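Local coordinates for protein lantibiotic dehydratase (Microbispora corallina, PDB 5EHK) that probably dehydrates serine and threonine residues of the NAI-107 precursor peptide, using glutamyl-tRNA as the source of the activating glutamate, at residues 559-564 / 658-663; 633-638 / 651-656. All coordinates share one frame; numbering follows the deposited sequence.

Contact 1. Residues 559-564 / 658-663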
loop_
_atom_site.group_PDB
_atom_site.type_symbol
_atom_site.label_atom_id
_atom_site.label_comp_id
_atom_site.label_asym_id
_atom_site.label_seq_id
_atom_site.Cartn_x
_atom_site.Cartn_y
_atom_site.Cartn_z
ATOM N N PRO A 559 14.237 35.611 1.010
ATOM C CA PRO A 559 13.426 35.400 2.213
ATOM C C PRO A 559 13.595 33.995 2.786
ATOM O O PRO A 559 13.819 33.055 2.028
ATOM C CB PRO A 559 11.994 35.624 1.721
ATOM C CG PRO A 559 12.053 35.454 0.225
ATOM C CD PRO A 559 13.429 35.822 -0.205
ATOM N N LEU A 560 13.536 33.882 4.113
ATOM C CA LEU A 560 13.584 32.603 4.818
ATOM C C LEU A 560 12.308 32.415 5.639
ATOM O O LEU A 560 11.635 33.393 5.984
ATOM C CB LEU A 560 14.811 32.565 5.712
ATOM C CG LEU A 560 16.098 32.852 4.937
ATOM C CD1 LEU A 560 17.303 32.788 5.851
ATOM C CD2 LEU A 560 16.272 31.874 3.748
ATOM N N HIS A 561 11.977 31.173 5.988
ATOM C CA HIS A 561 10.690 30.904 6.646
ATOM C C HIS A 561 10.849 30.480 8.098
ATOM O O HIS A 561 9.866 30.321 8.818
ATOM C CB HIS A 561 9.919 29.844 5.869
ATOM C CG HIS A 561 10.667 28.560 5.726
ATOM N ND1 HIS A 561 11.889 28.477 5.087
ATOM C CD2 HIS A 561 10.385 27.314 6.165
ATOM C CE1 HIS A 561 12.323 27.230 5.132
ATOM N NE2 HIS A 561 11.425 26.503 5.775
ATOM N N ILE A 562 12.097 30.278 8.508
ATOM C CA ILE A 562 12.439 30.010 9.901
ATOM C C ILE A 562 13.202 31.195 10.458
ATOM O O ILE A 562 14.163 31.659 9.840
ATOM C CB ILE A 562 13.327 28.764 10.041
ATOM C CG1 ILE A 562 12.709 27.547 9.313
ATOM C CG2 ILE A 562 13.637 28.504 11.507
ATOM C CD1 ILE A 562 11.292 27.273 9.650
ATOM N N GLN A 563 12.782 31.696 11.616
ATOM C CA GLN A 563 13.427 32.863 12.226
ATOM C C GLN A 563 14.859 32.569 12.567
ATOM O O GLN A 563 15.172 31.506 13.100
ATOM C CB GLN A 563 12.680 33.303 13.481
ATOM C CG GLN A 563 11.346 33.893 13.130
ATOM C CD GLN A 563 10.317 33.742 14.219
ATOM O OE1 GLN A 563 10.647 33.618 15.405
ATOM N NE2 GLN A 563 9.048 33.731 13.818
ATOM N N ASP A 564 15.713 33.523 12.218
ATOM C CA ASP A 564 17.122 33.495 12.568
ATOM C C ASP A 564 17.928 32.452 11.800
ATOM O O ASP A 564 19.106 32.211 12.083
ATOM C CB ASP A 564 17.294 33.299 14.057
ATOM C CG ASP A 564 18.617 33.796 14.533
ATOM O OD1 ASP A 564 19.139 34.775 13.919
ATOM O OD2 ASP A 564 19.116 33.205 15.513
ATOM N N GLU A 658 11.091 22.199 3.779
ATOM C CA GLU A 658 10.247 21.827 4.910
ATOM C C GLU A 658 9.513 23.066 5.446
ATOM O O GLU A 658 10.013 24.195 5.351
ATOM C CB GLU A 658 11.063 21.137 6.021
ATOM C CG GLU A 658 11.407 19.652 5.766
ATOM C CD GLU A 658 10.193 18.717 5.851
ATOM O OE1 GLU A 658 9.654 18.539 6.981
ATOM O OE2 GLU A 658 9.800 18.142 4.799
ATOM N N GLY A 659 8.310 22.854 5.959
ATOM C CA GLY A 659 7.536 23.920 6.548
ATOM C C GLY A 659 6.924 24.852 5.528
ATOM O O GLY A 659 6.236 25.797 5.889
ATOM N N GLN A 660 7.175 24.608 4.252
ATOM C CA GLN A 660 6.574 25.429 3.219
ATOM C C GLN A 660 5.545 24.651 2.379
ATOM O O GLN A 660 5.845 23.572 1.851
ATOM C CB GLN A 660 7.659 25.953 2.300
ATOM C CG GLN A 660 8.842 26.601 3.000
ATOM C CD GLN A 660 9.823 27.154 1.993
ATOM O OE1 GLN A 660 9.454 27.968 1.175
ATOM N NE2 GLN A 660 11.040 26.628 1.970
ATOM N N ARG A 661 4.344 25.199 2.230
ATOM C CA ARG A 661 3.375 24.611 1.313
ATOM C C ARG A 661 3.723 24.898 -0.164
ATOM O O ARG A 661 3.824 26.046 -0.569
ATOM C CB ARG A 661 1.970 25.092 1.656
ATOM C CG ARG A 661 0.915 24.637 0.681
ATOM C CD ARG A 661 -0.464 24.853 1.242
ATOM N NE ARG A 661 -1.474 24.204 0.417
ATOM C CZ ARG A 661 -2.741 24.020 0.781
ATOM N NH1 ARG A 661 -3.189 24.435 1.972
ATOM N NH2 ARG A 661 -3.561 23.413 -0.064
ATOM N N LEU A 662 3.936 23.850 -0.955
ATOM C CA LEU A 662 4.561 24.000 -2.263
ATOM C C LEU A 662 3.592 23.917 -3.427
ATOM O O LEU A 662 2.917 22.915 -3.590
ATOM C CB LEU A 662 5.609 22.919 -2.447
ATOM C CG LEU A 662 6.680 22.718 -1.382
ATOM C CD1 LEU A 662 7.461 21.483 -1.779
ATOM C CD2 LEU A 662 7.594 23.908 -1.321
ATOM N N TRP A 663 3.581 24.944 -4.273
ATOM C CA TRP A 663 2.685 25.001 -5.421
ATOM C C TRP A 663 3.002 23.839 -6.395
ATOM O O TRP A 663 4.124 23.323 -6.420
ATOM C CB TRP A 663 2.854 26.354 -6.123
ATOM C CG TRP A 663 4.071 26.354 -6.956
ATOM C CD1 TRP A 663 5.353 26.539 -6.536
ATOM C CD2 TRP A 663 4.137 26.075 -8.356
ATOM N NE1 TRP A 663 6.223 26.412 -7.597
ATOM C CE2 TRP A 663 5.504 26.122 -8.727
ATOM C CE3 TRP A 663 3.177 25.788 -9.334
ATOM C CZ2 TRP A 663 5.937 25.896 -10.034
ATOM C CZ3 TRP A 663 3.600 25.557 -10.635
ATOM C CH2 TRP A 663 4.971 25.617 -10.974
#
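Gln660 lays its CG methylene over one face of the His561 imidazole, 3.7 Å from the ring centroid and nearly along the ring normal, a CH-pi contact displaced toward the CD2 rim. The two side chains cross at about a right angle. The extended chain beyond CG keeps the amide over the same face, with NE2 3.5 Å from His561 CE1 and the amide plane tilted 35° from that of the imidazole. The opposite face is covered from within its own segment by Ile562 CG1. The CA-CB bond of His561 points toward the 658-663 loop, and with CG between the backbone N and the carbonyl carbon (chi1 58°) the ring is turned to bring NE2 to Glu658 O, a weak hydrogen bond of 2.7 Å bent to 122° at the hydrogen. Both partners are loops: 559-564 leads from helix 545-556 into strand 566-572 of a mixed sheet, and 658-663 follows helix 647-656, all within the N-terminal family region of the lantibiotic dehydratase. Gly659, at positive phi, makes the turn between the two residues that meet the ring, its C 4.3 Å from His561 CD2. Asn499 ties the pair together from a third loop, its ND2 hydrogen-bonded to His561 ND1 and its backbone N to Gln660 OE1, which would help set the rotation of both flat groups. The Glu658 carboxylate leads away from the histidine to a salt bridge with Arg407 and a hydrogen bond from Leu620 N.

Contact 2. Residues 633-638 / 651-656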
loop_
_atom_site.group_PDB
_atom_site.type_symbol
_atom_site.label_atom_id
_atom_site.label_comp_id
_atom_site.label_asym_id
_atom_site.label_seq_id
_atom_site.Cartn_x
_atom_site.Cartn_y
_atom_site.Cartn_z
ATOM N N PRO A 633 18.794 25.433 3.376
ATOM C CA PRO A 633 19.553 25.291 2.130
ATOM C C PRO A 633 18.676 25.490 0.912
ATOM O O PRO A 633 17.480 25.188 0.933
ATOM C CB PRO A 633 20.075 23.854 2.180
ATOM C CG PRO A 633 19.335 23.183 3.255
ATOM C CD PRO A 633 18.707 24.187 4.148
ATOM N N ALA A 634 19.276 26.013 -0.148
ATOM C CA ALA A 634 18.594 26.112 -1.423
ATOM C C ALA A 634 19.461 25.432 -2.468
ATOM O O ALA A 634 20.680 25.262 -2.276
ATOM C CB ALA A 634 18.361 27.556 -1.788
ATOM N N LEU A 635 18.822 25.001 -3.545
ATOM C CA LEU A 635 19.556 24.446 -4.657
ATOM C C LEU A 635 19.419 25.425 -5.840
ATOM O O LEU A 635 18.399 25.446 -6.527
ATOM C CB LEU A 635 19.071 23.032 -4.977
ATOM C CG LEU A 635 19.806 22.292 -6.097
ATOM C CD1 LEU A 635 21.318 22.391 -5.950
ATOM C CD2 LEU A 635 19.349 20.831 -6.202
ATOM N N PRO A 636 20.448 26.264 -6.060
ATOM C CA PRO A 636 20.347 27.399 -6.984
ATOM C C PRO A 636 20.526 27.047 -8.453
ATOM O O PRO A 636 20.980 27.900 -9.206
ATOM C CB PRO A 636 21.520 28.285 -6.565
ATOM C CG PRO A 636 21.926 27.802 -5.220
ATOM C CD PRO A 636 21.669 26.343 -5.244
ATOM N N ASN A 637 20.141 25.842 -8.854
ATOM C CA ASN A 637 20.099 25.481 -10.256
ATOM C C ASN A 637 18.898 24.572 -10.537
ATOM O O ASN A 637 18.083 24.311 -9.659
ATOM C CB ASN A 637 21.385 24.781 -10.648
ATOM C CG ASN A 637 21.593 23.475 -9.900
ATOM O OD1 ASN A 637 20.745 22.557 -9.949
ATOM N ND2 ASN A 637 22.708 23.385 -9.180
ATOM N N MET A 638 18.813 24.062 -11.756
ATOM C CA MET A 638 17.708 23.215 -12.120
ATOM C C MET A 638 18.144 21.767 -12.350
ATOM O O MET A 638 17.448 20.990 -13.006
ATOM C CB MET A 638 16.994 23.779 -13.342
ATOM C CG MET A 638 16.270 25.060 -13.060
ATOM S SD MET A 638 14.891 24.838 -11.905
ATOM C CE MET A 638 13.801 23.790 -12.848
ATOM N N LEU A 651 19.024 15.394 0.517
ATOM C CA LEU A 651 18.340 15.590 1.786
ATOM C C LEU A 651 18.388 17.080 2.142
ATOM O O LEU A 651 17.387 17.644 2.616
ATOM C CB LEU A 651 18.929 14.706 2.911
ATOM C CG LEU A 651 18.220 14.774 4.277
ATOM C CD1 LEU A 651 16.782 14.377 4.163
ATOM C CD2 LEU A 651 18.859 13.922 5.349
ATOM N N LEU A 652 19.536 17.714 1.881
ATOM C CA LEU A 652 19.690 19.131 2.156
ATOM C C LEU A 652 18.685 19.910 1.334
ATOM O O LEU A 652 17.996 20.810 1.834
ATOM C CB LEU A 652 21.105 19.603 1.869
ATOM C CG LEU A 652 22.187 19.085 2.821
ATOM C CD1 LEU A 652 23.571 19.334 2.234
ATOM C CD2 LEU A 652 22.035 19.680 4.259
ATOM N N PHE A 653 18.595 19.560 0.061
ATOM C CA PHE A 653 17.641 20.229 -0.790
ATOM C C PHE A 653 16.225 20.101 -0.240
ATOM O O PHE A 653 15.545 21.095 -0.062
ATOM C CB PHE A 653 17.715 19.697 -2.209
ATOM C CG PHE A 653 16.514 20.015 -3.020
ATOM C CD1 PHE A 653 16.277 21.324 -3.429
ATOM C CD2 PHE A 653 15.620 19.016 -3.386
ATOM C CE1 PHE A 653 15.159 21.633 -4.194
ATOM C CE2 PHE A 653 14.497 19.307 -4.142
ATOM C CZ PHE A 653 14.268 20.623 -4.559
ATOM N N GLU A 654 15.793 18.896 0.092
ATOM C CA GLU A 654 14.390 18.718 0.483
ATOM C C GLU A 654 14.098 19.327 1.851
ATOM O O GLU A 654 13.026 19.843 2.066
ATOM C CB GLU A 654 13.947 17.238 0.390
ATOM C CG GLU A 654 14.108 16.666 -1.042
ATOM C CD GLU A 654 13.464 15.289 -1.248
ATOM O OE1 GLU A 654 13.355 14.529 -0.254
ATOM O OE2 GLU A 654 13.075 14.963 -2.406
ATOM N N LEU A 655 15.074 19.324 2.750
ATOM C CA LEU A 655 14.890 19.907 4.076
ATOM C C LEU A 655 14.636 21.423 3.982
ATOM O O LEU A 655 13.822 21.991 4.726
ATOM C CB LEU A 655 16.121 19.611 4.954
ATOM C CG LEU A 655 16.197 18.176 5.494
ATOM C CD1 LEU A 655 17.554 17.858 6.053
ATOM C CD2 LEU A 655 15.133 17.944 6.545
ATOM N N GLY A 656 15.309 22.060 3.028
ATOM C CA GLY A 656 15.138 23.473 2.820
ATOM C C GLY A 656 13.692 23.812 2.537
ATOM O O GLY A 656 13.242 24.903 2.899
HETATM O O HOH W 1 15.829 23.872 -0.924
#
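Pro633 rests its ring on the C-terminal part of helix 647-656, with CG nearest Leu652 O and CD 3.9 Å from Gly656 CA. This is a helix packed on one side of a mixed sheet: strand 629-634, flanked there by strands 620-624 and 566-572, ends at Pro633 and Ala634, and the chain soon returns as the helix. The backbones come closest at this end, where the CA atoms of Pro633 and Gly656 lie 4.8 Å apart. Gly656, having no side chain, lets the strand carbonyl in, and its CA makes a CA-H...O contact with Pro633 O at 3.5 Å, 156° at the hydrogen. Leu652 sits beside the proline, its CB 4.2 Å from Pro633 CG, and continues the apolar layer onto the sheet, touching Leu622, Ile593 and Val595.

Farther along, the backbones part and the contact thins to a single pair of side chains, Leu635 and Phe653, which cross at about a right angle. Phe653 has CG anti to its backbone N (chi1 162°), a torsion that swings the ring beside Leu635, just past the strand. The CB of Leu635 meets the ring obliquely at CD1, 3.6 Å away, while Leu635 CD2 stands off at 4.2 Å from the same atom. This is the more open side of the contact: Phe653 is partly exposed, and beyond Leu635 the segment leaves the helix. Between the tight and the loose part one water bridges the backbones, donating to both: 2.8 Å to Pro633 O and 2.9 Å to Phe653 O.

Contacts 1 and 2 belong to the same part of the dehydratase, with contact 2 nested along the chain inside the loop closed by contact 1; their centres lie about 12 Å apart. Both are buried, but every touching residue of contact 1 is so, whereas contact 2 includes the partly exposed Phe653. Contact 2 packs a helix on a strand end and is mainly apolar, without a direct hydrogen bond across it. Contact 1 joins two loops through one polar ring and buries less surface, 132 against 255 Å². They adjoin where helix 647-656 gives way to the 658-663 loop: His561 CE1 packs 3.4 Å from Gly656 O, the carbonyl that also takes a weak hydrogen bond from Gln660 NE2.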